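Probable transcriptional regulator (Vibrio vulnificus, PDB 4GHJ) probably binds DNA through a helix-turn-helix domain of the XRE family and so regulates transcription. Local coordinates at residues A34-R45 with A69-M79. Residues are numbered along the deposited sequence; the frame is centred on the assembly and turned at random. Where two conformers were deposited one is given.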
loop_
_atom_site.group_PDB
_atom_site.type_symbol
_atom_site.label_atom_id
_atom_site.label_comp_id
_atom_site.label_asym_id
_atom_site.label_seq_id
_atom_site.Cartn_x
_atom_site.Cartn_y
_atom_site.Cartn_z
ATOM N N ALA B 34 -6.695 5.659 -3.420
ATOM C CA ALA B 34 -5.261 5.947 -3.336
ATOM C C ALA B 34 -5.065 7.423 -2.942
ATOM O O ALA B 34 -4.190 7.748 -2.150
ATOM C CB ALA B 34 -4.564 5.645 -4.648
ATOM N N GLU B 35 -5.894 8.309 -3.504
ATOM C CA GLU B 35 -5.812 9.721 -3.187
ATOM C C GLU B 35 -6.185 9.997 -1.713
ATOM O O GLU B 35 -5.581 10.856 -1.066
ATOM C CB GLU B 35 -6.666 10.544 -4.153
ATOM C CG GLU B 35 -6.703 11.978 -3.814
ATOM C CD GLU B 35 -7.587 12.761 -4.750
ATOM O OE1 GLU B 35 -7.328 12.736 -5.989
ATOM O OE2 GLU B 35 -8.536 13.386 -4.232
ATOM N N GLU B 36 -7.165 9.253 -1.199
ATOM C CA GLU B 36 -7.602 9.374 0.188
ATOM C C GLU B 36 -6.448 8.936 1.116
ATOM O O GLU B 36 -6.185 9.571 2.139
ATOM C CB GLU B 36 -8.875 8.542 0.409
ATOM C CG GLU B 36 -9.580 8.759 1.746
ATOM C CD GLU B 36 -10.928 8.036 1.841
ATOM O OE1 GLU B 36 -11.521 7.685 0.792
ATOM O OE2 GLU B 36 -11.405 7.841 2.978
ATOM N N ILE B 37 -5.727 7.890 0.719
ATOM C CA ILE B 37 -4.567 7.405 1.487
ATOM C C ILE B 37 -3.467 8.473 1.445
ATOM O O ILE B 37 -2.809 8.730 2.442
ATOM C CB ILE B 37 -4.057 6.025 0.995
ATOM C CG1 ILE B 37 -5.086 4.948 1.358
ATOM C CG2 ILE B 37 -2.705 5.679 1.625
ATOM C CD1 ILE B 37 -4.803 3.598 0.768
ATOM N N GLY B 38 -3.290 9.114 0.293
ATOM C CA GLY B 38 -2.332 10.217 0.185
ATOM C C GLY B 38 -2.634 11.308 1.213
ATOM O O GLY B 38 -1.741 11.784 1.904
ATOM N N ASP B 39 -3.903 11.697 1.313
ATOM C CA ASP B 39 -4.332 12.726 2.247
ATOM C C ASP B 39 -4.127 12.293 3.705
ATOM O O ASP B 39 -3.782 13.106 4.569
ATOM C CB ASP B 39 -5.783 13.087 1.982
ATOM C CG ASP B 39 -6.197 14.357 2.659
ATOM O OD1 ASP B 39 -5.375 15.302 2.745
ATOM O OD2 ASP B 39 -7.380 14.437 3.058
ATOM N N ARG B 40 -4.304 11.004 3.970
ATOM C CA ARG B 40 -4.062 10.458 5.331
ATOM C C ARG B 40 -2.576 10.506 5.675
ATOM O O ARG B 40 -2.188 10.807 6.823
ATOM C CB ARG B 40 -4.585 9.024 5.437
ATOM C CG ARG B 40 -6.102 8.884 5.311
ATOM C CD ARG B 40 -6.515 7.393 5.340
ATOM N NE ARG B 40 -7.897 7.146 4.917
ATOM C CZ ARG B 40 -8.424 5.930 4.764
ATOM N NH1 ARG B 40 -7.704 4.835 5.027
ATOM N NH2 ARG B 40 -9.678 5.797 4.344
ATOM N N LEU B 41 -1.724 10.254 4.676
ATOM C CA LEU B 41 -0.277 10.313 4.890
ATOM C C LEU B 41 0.097 11.761 5.207
ATOM O O LEU B 41 0.899 12.011 6.109
ATOM C CB LEU B 41 0.509 9.802 3.670
ATOM C CG LEU B 41 0.591 8.304 3.335
ATOM C CD1 LEU B 41 1.230 8.125 1.931
ATOM C CD2 LEU B 41 1.395 7.523 4.379
ATOM N N LYS B 42 -0.460 12.706 4.435
ATOM C CA LYS B 42 -0.236 14.133 4.677
ATOM C C LYS B 42 -0.643 14.548 6.106
ATOM O O LYS B 42 0.140 15.209 6.792
ATOM C CB LYS B 42 -0.976 14.996 3.644
ATOM C CG LYS B 42 -0.941 16.495 3.903
ATOM C CD LYS B 42 -1.725 17.274 2.829
ATOM C CE LYS B 42 -1.668 18.757 3.101
ATOM N NZ LYS B 42 -2.629 19.502 2.262
ATOM N N GLN B 43 -1.839 14.178 6.544
ATOM C CA GLN B 43 -2.298 14.577 7.887
ATOM C C GLN B 43 -1.527 13.869 9.021
ATOM O O GLN B 43 -1.359 14.439 10.102
ATOM C CB GLN B 43 -3.806 14.408 8.029
ATOM C CG GLN B 43 -4.609 15.232 7.009
ATOM C CD GLN B 43 -4.288 16.743 7.040
ATOM O OE1 GLN B 43 -3.971 17.315 8.086
ATOM N NE2 GLN B 43 -4.417 17.387 5.893
ATOM N N ALA B 44 -1.062 12.643 8.780
ATOM C CA ALA B 44 -0.225 11.935 9.772
ATOM C C ALA B 44 1.094 12.715 9.936
ATOM O O ALA B 44 1.582 12.909 11.040
ATOM C CB ALA B 44 0.039 10.479 9.345
ATOM N N ARG B 45 1.657 13.180 8.818
ATOM C CA ARG B 45 2.885 13.972 8.827
ATOM C C ARG B 45 2.729 15.315 9.560
ATOM O O ARG B 45 3.603 15.729 10.351
ATOM C CB ARG B 45 3.338 14.218 7.380
ATOM C CG ARG B 45 4.461 15.203 7.262
ATOM C CD ARG B 45 4.922 15.416 5.843
ATOM N NE ARG B 45 3.919 16.027 4.959
ATOM C CZ ARG B 45 3.639 17.328 4.889
ATOM N NH1 ARG B 45 4.245 18.212 5.685
ATOM N NH2 ARG B 45 2.736 17.766 4.009
ATOM N N ALA B 69 3.555 11.011 -3.160
ATOM C CA ALA B 69 2.888 10.030 -2.324
ATOM C C ALA B 69 1.655 10.626 -1.637
ATOM O O ALA B 69 0.611 9.968 -1.494
ATOM C CB ALA B 69 3.878 9.452 -1.277
ATOM N N GLU B 70 1.756 11.892 -1.229
ATOM C CA GLU B 70 0.639 12.542 -0.560
ATOM C C GLU B 70 -0.509 12.880 -1.549
ATOM O O GLU B 70 -1.571 13.317 -1.149
ATOM C CB GLU B 70 1.134 13.757 0.236
ATOM C CG GLU B 70 1.950 13.297 1.449
ATOM C CD GLU B 70 2.468 14.409 2.322
ATOM O OE1 GLU B 70 2.167 15.615 2.077
ATOM O OE2 GLU B 70 3.179 14.041 3.285
ATOM N N LYS B 71 -0.251 12.703 -2.842
ATOM C CA LYS B 71 -1.284 12.816 -3.870
ATOM C C LYS B 71 -1.803 11.406 -4.272
ATOM O O LYS B 71 -2.702 11.277 -5.119
ATOM C CB LYS B 71 -0.722 13.567 -5.068
ATOM C CG LYS B 71 -0.400 15.025 -4.721
ATOM C CD LYS B 71 0.173 15.765 -5.898
ATOM C CE LYS B 71 0.560 17.195 -5.519
ATOM N NZ LYS B 71 -0.577 18.039 -5.029
ATOM N N GLY B 72 -1.273 10.364 -3.616
ATOM C CA GLY B 72 -1.694 8.959 -3.862
ATOM C C GLY B 72 -0.854 8.237 -4.922
ATOM O O GLY B 72 -1.198 7.114 -5.337
ATOM N N LYS B 73 0.251 8.859 -5.343
ATOM C CA LYS B 73 1.100 8.306 -6.403
ATOM C C LYS B 73 2.350 7.793 -5.731
ATOM O O LYS B 73 3.244 8.553 -5.403
ATOM C CB LYS B 73 1.404 9.379 -7.449
ATOM C CG LYS B 73 0.119 10.040 -7.991
ATOM C CD LYS B 73 0.399 11.162 -8.977
ATOM C CE LYS B 73 -0.914 11.778 -9.468
ATOM N NZ LYS B 73 -0.728 12.860 -10.461
ATOM N N VAL B 74 2.388 6.496 -5.475
ATOM C CA VAL B 74 3.494 5.948 -4.710
ATOM C C VAL B 74 3.563 4.423 -4.863
ATOM O O VAL B 74 2.524 3.767 -5.064
ATOM C CB VAL B 74 3.327 6.337 -3.177
ATOM C CG1 VAL B 74 2.080 5.682 -2.554
ATOM C CG2 VAL B 74 4.562 5.989 -2.336
ATOM N N GLN B 75 4.787 3.889 -4.822
ATOM C CA GLN B 75 5.039 2.454 -4.860
ATOM C C GLN B 75 4.915 1.932 -3.444
ATOM O O GLN B 75 5.184 2.665 -2.494
ATOM C CB GLN B 75 6.456 2.167 -5.358
ATOM C CG GLN B 75 6.702 2.583 -6.791
ATOM C CD GLN B 75 5.823 1.824 -7.776
ATOM O OE1 GLN B 75 5.938 0.609 -7.925
ATOM N NE2 GLN B 75 4.967 2.549 -8.477
ATOM N N LEU B 76 4.554 0.659 -3.303
ATOM C CA LEU B 76 4.407 0.041 -1.980
ATOM C C LEU B 76 5.646 0.181 -1.056
ATOM O O LEU B 76 5.518 0.536 0.130
ATOM C CB LEU B 76 4.037 -1.441 -2.121
ATOM C CG LEU B 76 3.918 -2.290 -0.845
ATOM C CD1 LEU B 76 2.814 -1.722 0.061
ATOM C CD2 LEU B 76 3.614 -3.744 -1.217
ATOM N N ASP B 77 6.837 -0.094 -1.584
ATOM C CA ASP B 77 8.022 -0.035 -0.732
ATOM C C ASP B 77 8.277 1.408 -0.233
ATOM O O ASP B 77 8.715 1.614 0.910
ATOM C CB ASP B 77 9.266 -0.627 -1.418
ATOM C CG ASP B 77 9.728 0.172 -2.637
ATOM O OD1 ASP B 77 8.893 0.636 -3.435
ATOM O OD2 ASP B 77 10.962 0.321 -2.809
ATOM N N ILE B 78 7.978 2.385 -1.081
ATOM C CA ILE B 78 8.164 3.792 -0.738
ATOM C C ILE B 78 7.141 4.238 0.292
ATOM O O ILE B 78 7.482 4.998 1.200
ATOM C CB ILE B 78 8.080 4.695 -1.976
ATOM C CG1 ILE B 78 9.214 4.360 -2.955
ATOM C CG2 ILE B 78 8.046 6.189 -1.546
ATOM C CD1 ILE B 78 10.606 4.369 -2.362
HETATM N N MSE B 79 5.897 3.760 0.163
HETATM C CA MSE B 79 4.868 4.056 1.151
HETATM C C MSE B 79 5.295 3.515 2.531
HETATM O O MSE B 79 5.153 4.212 3.530
HETATM C CB MSE B 79 3.498 3.493 0.763
HETATM C CG MSE B 79 2.378 3.949 1.713
HETATM SE SE MSE B 79 0.599 3.314 1.236
HETATM C CE MSE B 79 0.832 1.413 1.699
HETATM O O HOH W 1 -4.729 12.485 -6.939
HETATM O O HOH W 2 3.762 11.765 4.646
#
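In this XRE-like helix-turn-helix domain, the turn that ends helix 63-69 lies against helix 30-47, and a side-on salt bridge between Arg45 and Glu70 ties the two together. Arg45 NE donates to Glu70 OE2 at 2.7 Å and Arg45 NH2 donates to Glu70 OE1 at 2.9 Å, both with fairly straight N-H...O angles of 155°. Both oxygens use their syn lone pairs, and the guanidinium and carboxylate planes lie only 8° apart. The Arg45 chain runs extended to CD and then bends (chi3 65°), which turns the NE edge to the acid. Gln52 NE2 also donates to Glu70 OE1 and a water donates to Glu70 OE2, while Arg45 NH1 reaches Leu50 O, linking the pair to the loop before helix 52-59 and to its first residue. Lys42 crosses the acid at about a right angle, its CB 3.6 Å from Glu70 OE1.

Backbone packing is closest where two glycines face the partner segment. Gly72, with positive phi, closes a Schellman motif after helix 63-69, and its CA sits 3.3 Å from Ala34 O. Gly38 CA makes a CA-H...O contact of 3.4 Å to Ala69 O; with no side chain on either glycine, the backbones can meet this closely. One water bridges the two segments, donating to Glu35 OE1 and Lys71 O.

On the buried side, Leu41 CD1 packs 4.3 Å from CG of selenomethionine Met79, in helix 76-85, while Ile37 CG2 lies 4.1 Å from Met79 SE. Ile80 and Ile96 of the second subunit pack on Ile37 and Leu41, extending this apolar cluster into the dimer interface.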